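Local atomic coordinates of N-acetylglucosaminidase (Paenibacillus barengoltzii, PDB entry 6INX), a protein that probably hydrolyses linkages of N-acetylglucosamine in glycan substrates, as a glycoside hydrolase of family 18. Residues Y10-H15 against F323-C328; P263-L268 against G327-H332. All blocks are in the same frame, centred on the assembly; numbering follows the deposited sequence.

Interaction 1 of 2, residues Y10-H15 against F323-C328; sequences YVSDRH and FWEYGC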
loop_
_atom_site.group_PDB
_atom_site.type_symbol
_atom_site.label_atom_id
_atom_site.label_comp_id
_atom_site.label_asym_id
_atom_site.label_seq_id
_atom_site.Cartn_x
_atom_site.Cartn_y
_atom_site.Cartn_z
ATOM N N TYR A 10 8.146 -6.942 -24.336
ATOM C CA TYR A 10 7.400 -8.188 -24.235
ATOM C C TYR A 10 6.569 -8.387 -25.494
ATOM O O TYR A 10 5.870 -7.471 -25.944
ATOM C CB TYR A 10 6.509 -8.186 -22.989
ATOM C CG TYR A 10 7.283 -8.550 -21.741
ATOM C CD1 TYR A 10 7.442 -9.879 -21.356
ATOM C CD2 TYR A 10 7.893 -7.565 -20.977
ATOM C CE1 TYR A 10 8.187 -10.215 -20.223
ATOM C CE2 TYR A 10 8.629 -7.883 -19.848
ATOM C CZ TYR A 10 8.772 -9.212 -19.477
ATOM O OH TYR A 10 9.522 -9.515 -18.351
ATOM N N VAL A 11 6.705 -9.561 -26.102
ATOM C CA VAL A 11 5.933 -9.935 -27.280
ATOM C C VAL A 11 5.329 -11.302 -27.010
ATOM O O VAL A 11 6.061 -12.270 -26.777
ATOM C CB VAL A 11 6.813 -9.995 -28.537
ATOM C CG1 VAL A 11 5.943 -10.278 -29.764
ATOM C CG2 VAL A 11 7.600 -8.700 -28.699
ATOM N N SER A 12 4.001 -11.388 -27.037
ATOM C CA SER A 12 3.371 -12.700 -26.933
ATOM C C SER A 12 3.779 -13.570 -28.118
ATOM O O SER A 12 4.058 -13.076 -29.213
ATOM C CB SER A 12 1.851 -12.562 -26.882
ATOM O OG SER A 12 1.330 -12.273 -28.162
ATOM N N ASP A 13 3.857 -14.884 -27.883
ATOM C CA ASP A 13 4.191 -15.801 -28.970
ATOM C C ASP A 13 3.256 -15.598 -30.156
ATOM O O ASP A 13 3.680 -15.662 -31.318
ATOM C CB ASP A 13 4.132 -17.246 -28.459
ATOM C CG ASP A 13 4.091 -18.274 -29.582
ATOM O OD1 ASP A 13 5.068 -18.371 -30.352
ATOM O OD2 ASP A 13 3.073 -18.991 -29.688
ATOM N N ARG A 14 1.985 -15.311 -29.873
ATOM C CA ARG A 14 0.995 -15.106 -30.924
ATOM C C ARG A 14 1.318 -13.889 -31.787
ATOM O O ARG A 14 0.924 -13.841 -32.960
ATOM C CB ARG A 14 -0.380 -14.974 -30.270
ATOM C CG ARG A 14 -1.527 -14.592 -31.181
ATOM C CD ARG A 14 -2.822 -14.539 -30.378
ATOM N NE ARG A 14 -3.008 -15.749 -29.579
ATOM C CZ ARG A 14 -3.400 -16.920 -30.074
ATOM N NH1 ARG A 14 -3.650 -17.051 -31.371
ATOM N NH2 ARG A 14 -3.535 -17.967 -29.269
ATOM N N HIS A 15 2.048 -12.913 -31.247
ATOM C CA HIS A 15 2.351 -11.682 -31.972
ATOM C C HIS A 15 3.704 -11.694 -32.671
ATOM O O HIS A 15 4.022 -10.735 -33.379
ATOM C CB HIS A 15 2.264 -10.465 -31.042
ATOM C CG HIS A 15 0.888 -10.210 -30.514
ATOM N ND1 HIS A 15 0.657 -9.634 -29.284
ATOM C CD2 HIS A 15 -0.331 -10.461 -31.048
ATOM C CE1 HIS A 15 -0.646 -9.540 -29.083
ATOM N NE2 HIS A 15 -1.267 -10.035 -30.138
ATOM N N PHE A 323 8.740 -2.810 -21.960
ATOM C CA PHE A 323 7.317 -2.524 -22.072
ATOM C C PHE A 323 6.477 -3.788 -22.188
ATOM O O PHE A 323 6.909 -4.808 -22.737
ATOM C CB PHE A 323 7.005 -1.555 -23.223
ATOM C CG PHE A 323 7.330 -2.087 -24.593
ATOM C CD1 PHE A 323 6.420 -2.877 -25.286
ATOM C CD2 PHE A 323 8.526 -1.754 -25.212
ATOM C CE1 PHE A 323 6.716 -3.350 -26.565
ATOM C CE2 PHE A 323 8.820 -2.212 -26.487
ATOM C CZ PHE A 323 7.913 -3.006 -27.163
ATOM N N TRP A 324 5.264 -3.700 -21.654
ATOM C CA TRP A 324 4.210 -4.690 -21.848
ATOM C C TRP A 324 3.062 -3.966 -22.534
ATOM O O TRP A 324 2.562 -2.976 -21.989
ATOM C CB TRP A 324 3.706 -5.229 -20.501
ATOM C CG TRP A 324 2.597 -6.224 -20.710
ATOM C CD1 TRP A 324 1.265 -5.958 -20.888
ATOM C CD2 TRP A 324 2.746 -7.636 -20.858
ATOM N NE1 TRP A 324 0.580 -7.126 -21.103
ATOM C CE2 TRP A 324 1.466 -8.171 -21.096
ATOM C CE3 TRP A 324 3.838 -8.501 -20.801
ATOM C CZ2 TRP A 324 1.249 -9.533 -21.276
ATOM C CZ3 TRP A 324 3.624 -9.847 -20.976
ATOM C CH2 TRP A 324 2.338 -10.352 -21.218
ATOM N N GLU A 325 2.634 -4.427 -23.715
ATOM C CA GLU A 325 3.179 -5.523 -24.521
ATOM C C GLU A 325 3.033 -5.075 -25.989
ATOM O O GLU A 325 2.197 -4.221 -26.296
ATOM C CB GLU A 325 2.370 -6.801 -24.261
ATOM C CG GLU A 325 2.815 -8.045 -25.048
ATOM C CD GLU A 325 2.086 -8.180 -26.378
ATOM O OE1 GLU A 325 1.027 -7.542 -26.542
ATOM O OE2 GLU A 325 2.565 -8.916 -27.273
ATOM N N TYR A 326 3.830 -5.667 -26.889
ATOM C CA TYR A 326 3.937 -5.205 -28.277
ATOM C C TYR A 326 2.580 -5.000 -28.955
ATOM O O TYR A 326 2.354 -3.975 -29.615
ATOM C CB TYR A 326 4.786 -6.210 -29.054
ATOM C CG TYR A 326 4.771 -6.058 -30.559
ATOM C CD1 TYR A 326 5.682 -5.241 -31.205
ATOM C CD2 TYR A 326 3.860 -6.764 -31.330
ATOM C CE1 TYR A 326 5.671 -5.120 -32.593
ATOM C CE2 TYR A 326 3.840 -6.649 -32.701
ATOM C CZ TYR A 326 4.747 -5.828 -33.325
ATOM O OH TYR A 326 4.716 -5.727 -34.698
ATOM N N GLY A 327 1.676 -5.964 -28.827
ATOM C CA GLY A 327 0.390 -5.924 -29.502
ATOM C C GLY A 327 -0.623 -4.943 -28.956
ATOM O O GLY A 327 -1.691 -4.767 -29.552
ATOM N N CYS A 328 -0.324 -4.295 -27.835
ATOM C CA CYS A 328 -1.261 -3.373 -27.211
ATOM C C CYS A 328 -1.290 -2.005 -27.871
ATOM O O CYS A 328 -2.164 -1.195 -27.533
ATOM C CB CYS A 328 -0.906 -3.180 -25.738
ATOM S SG CYS A 328 -1.013 -4.679 -24.768
#

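Interaction 2 of 2, residues P263-L268 against G327-H332; sequences PDFTEL and GCDRTH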
loop_
_atom_site.group_PDB
_atom_site.type_symbol
_atom_site.label_atom_id
_atom_site.label_comp_id
_atom_site.label_asym_id
_atom_site.label_seq_id
_atom_site.Cartn_x
_atom_site.Cartn_y
_atom_site.Cartn_z
ATOM N N PRO A 263 -8.822 -0.021 -21.514
ATOM C CA PRO A 263 -8.468 -0.184 -22.926
ATOM C C PRO A 263 -6.957 -0.200 -23.131
ATOM O O PRO A 263 -6.196 0.430 -22.394
ATOM C CB PRO A 263 -9.102 1.047 -23.589
ATOM C CG PRO A 263 -10.183 1.490 -22.624
ATOM C CD PRO A 263 -9.664 1.163 -21.266
ATOM N N ASP A 264 -6.516 -0.941 -24.149
ATOM C CA ASP A 264 -5.122 -0.813 -24.549
ATOM C C ASP A 264 -4.899 0.518 -25.260
ATOM O O ASP A 264 -5.841 1.268 -25.540
ATOM C CB ASP A 264 -4.647 -2.017 -25.374
ATOM C CG ASP A 264 -5.358 -2.164 -26.712
ATOM O OD1 ASP A 264 -6.025 -1.228 -27.189
ATOM O OD2 ASP A 264 -5.229 -3.258 -27.307
ATOM N N PHE A 265 -3.635 0.827 -25.548
ATOM C CA PHE A 265 -3.357 2.133 -26.135
ATOM C C PHE A 265 -4.033 2.302 -27.494
ATOM O O PHE A 265 -4.483 3.401 -27.828
ATOM C CB PHE A 265 -1.860 2.428 -26.212
ATOM C CG PHE A 265 -1.566 3.847 -26.597
ATOM C CD1 PHE A 265 -1.666 4.861 -25.663
ATOM C CD2 PHE A 265 -1.246 4.175 -27.903
ATOM C CE1 PHE A 265 -1.421 6.175 -26.005
ATOM C CE2 PHE A 265 -0.995 5.494 -28.258
ATOM C CZ PHE A 265 -1.084 6.493 -27.304
ATOM N N THR A 266 -4.096 1.234 -28.297
ATOM C CA THR A 266 -4.848 1.300 -29.554
ATOM C C THR A 266 -6.255 1.836 -29.327
ATOM O O THR A 266 -6.697 2.778 -29.999
ATOM C CB THR A 266 -4.943 -0.095 -30.173
ATOM O OG1 THR A 266 -3.637 -0.664 -30.280
ATOM C CG2 THR A 266 -5.597 -0.018 -31.562
ATOM N N GLU A 267 -6.967 1.245 -28.364
ATOM C CA GLU A 267 -8.350 1.620 -28.096
ATOM C C GLU A 267 -8.444 2.988 -27.429
ATOM O O GLU A 267 -9.392 3.737 -27.684
ATOM C CB GLU A 267 -9.001 0.556 -27.215
ATOM C CG GLU A 267 -9.453 -0.661 -27.982
ATOM C CD GLU A 267 -10.195 -0.285 -29.242
ATOM O OE1 GLU A 267 -9.656 -0.505 -30.350
ATOM O OE2 GLU A 267 -11.316 0.252 -29.116
ATOM N N LEU A 268 -7.479 3.330 -26.568
ATOM C CA LEU A 268 -7.469 4.662 -25.965
ATOM C C LEU A 268 -7.340 5.738 -27.035
ATOM O O LEU A 268 -8.061 6.746 -27.018
ATOM C CB LEU A 268 -6.309 4.777 -24.979
ATOM C CG LEU A 268 -6.413 4.005 -23.670
ATOM C CD1 LEU A 268 -5.078 4.078 -22.946
ATOM C CD2 LEU A 268 -7.538 4.555 -22.803
ATOM N N GLY A 327 1.676 -5.964 -28.827
ATOM C CA GLY A 327 0.390 -5.924 -29.502
ATOM C C GLY A 327 -0.623 -4.943 -28.956
ATOM O O GLY A 327 -1.691 -4.767 -29.552
ATOM N N CYS A 328 -0.324 -4.295 -27.835
ATOM C CA CYS A 328 -1.261 -3.373 -27.211
ATOM C C CYS A 328 -1.290 -2.005 -27.871
ATOM O O CYS A 328 -2.164 -1.195 -27.533
ATOM C CB CYS A 328 -0.906 -3.180 -25.738
ATOM S SG CYS A 328 -1.013 -4.679 -24.768
ATOM N N ASP A 329 -0.353 -1.712 -28.769
ATOM C CA ASP A 329 -0.302 -0.411 -29.439
ATOM C C ASP A 329 -0.089 -0.626 -30.932
ATOM O O ASP A 329 1.052 -0.647 -31.401
ATOM C CB ASP A 329 0.776 0.484 -28.870
ATOM C CG ASP A 329 0.885 1.791 -29.642
ATOM O OD1 ASP A 329 -0.138 2.179 -30.240
ATOM O OD2 ASP A 329 1.972 2.402 -29.671
ATOM N N ARG A 330 -1.189 -0.730 -31.672
ATOM C CA ARG A 330 -1.115 -0.843 -33.120
ATOM C C ARG A 330 -0.879 0.495 -33.813
ATOM O O ARG A 330 -0.704 0.514 -35.035
ATOM C CB ARG A 330 -2.377 -1.519 -33.660
ATOM C CG ARG A 330 -2.706 -2.836 -32.973
ATOM C CD ARG A 330 -3.803 -3.594 -33.699
ATOM N NE ARG A 330 -3.271 -4.713 -34.473
ATOM C CZ ARG A 330 -3.778 -5.138 -35.627
ATOM N NH1 ARG A 330 -4.840 -4.538 -36.151
ATOM N NH2 ARG A 330 -3.220 -6.162 -36.258
ATOM N N THR A 331 -0.877 1.613 -33.075
ATOM C CA THR A 331 -0.465 2.882 -33.665
ATOM C C THR A 331 1.045 2.979 -33.840
ATOM O O THR A 331 1.510 3.868 -34.559
ATOM C CB THR A 331 -0.929 4.071 -32.817
ATOM O OG1 THR A 331 -0.033 4.245 -31.710
ATOM C CG2 THR A 331 -2.356 3.869 -32.312
ATOM N N HIS A 332 1.815 2.103 -33.187
ATOM C CA HIS A 332 3.277 2.044 -33.236
ATOM C C HIS A 332 3.957 3.255 -32.609
ATOM O O HIS A 332 5.195 3.319 -32.594
ATOM C CB HIS A 332 3.819 1.797 -34.654
ATOM C CG HIS A 332 3.020 0.802 -35.435
ATOM N ND1 HIS A 332 3.033 -0.547 -35.152
ATOM C CD2 HIS A 332 2.179 0.957 -36.484
ATOM C CE1 HIS A 332 2.236 -1.180 -35.993
ATOM N NE2 HIS A 332 1.705 -0.290 -36.813
HETATM O O HOH W 1 -3.982 -3.263 -29.669
#

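Interaction 1 of 2, residues Y10-H15 against F323-C328
Glu325 starts extended, its CG anti to the backbone N (chi1 179°), then bends sharply at chi2 (-91°), which swings the carboxylate across to Ser12 and His15. There OE2 accepts twice: from Ser12 N (2.9 Å) on its anti side and from His15 ND1 (2.9 Å) on its syn side, the latter bond lying in the imidazole plane and almost straight at 172°. OE1 takes Gly327 N from above the carboxylate plane, so the group is gripped by both oxygens. With a leucine for Glu325, Ser12 N and His15 ND1 would probably both lose their acceptor and the imidazole would be set free to turn. These bonds lie at the C-terminal ends of strands 6-12 and 320-324, the first and last parallel strands, whose pairing closes the (beta/alpha)8 barrel: Tyr10 N donates to Phe323 O (2.9 Å), and Tyr326 N to Tyr10 O (2.9 Å). Tyr10 CB packs on Trp324 CE3 (3.5 Å), the two rings lying obliquely, while the Tyr10 hydroxyl reaches Asp107 of the family's DxxDxDxE motif. A cis peptide joins Trp324 to Glu325. Val11 CG2 meets Tyr326 CB at 3.8 Å. Glycine suits position 327, because a CB there would collide with the His15 ring.

Interaction 2 of 2, residues P263-L268 against G327-H332
Polar bonding at a helix start dominates this contact, in which the loop between strand 320-324 and helix 333-341 meets the first turn of helix 265-272, part of the antiparallel-sheet insertion that follows barrel strand 230-235. Thr266 N donates to Cys328 O (3.2 Å). In the other direction, Arg330 N gives a nearly straight bond (175°) to Thr266 OG1 at 2.8 Å. Threonine suits the place because its hydroxyl, set beside its own backbone N (chi1 -53°), accepts from Arg330 while donating to a water 2.7 Å from OG1. That water in turn donates to Asp264 OD2 and Gly327 O, tying the two segments together. Asp264 is also the N-cap, its OD1 accepting from Glu267 N. Asp329 OD1 lies at the edge of the Phe265 ring, 3.3 Å from CD2, where the weakly positive ring hydrogens probably favour the carboxylate; the two planes are 81° apart. The same OD1 closes an Asx turn by accepting from Thr331 N, while OD2 binds Leu334 N of the following helix. Set at the amino end of helix 265-272, Cys328 O and the Asp264 carboxylate would probably be stabilised by the helix dipole and by its first-turn N-H groups.

How the interactions relate
The two contacts sit about 11 Å apart, centre to centre, on the same side of the chain's centre. Along the chain, 10-15 comes first, then 263-268, while 323-328 and 327-332 overlap near the C-terminus, before helix 333-341. Interaction 1 joins strand 320-324 to the opening strand 6-12, bridging 307 intervening residues to close the barrel. Interaction 2 takes the chain onward from Gly327 and Cys328, residues common to both, and fastens it to the inserted antiparallel sheet at the start of helix 265-272. One short run of chain therefore connects first strand, last strand and insertion. In family 18 enzymes substrate binds at the C-terminal ends of the barrel strands, the end where interaction 1 lies.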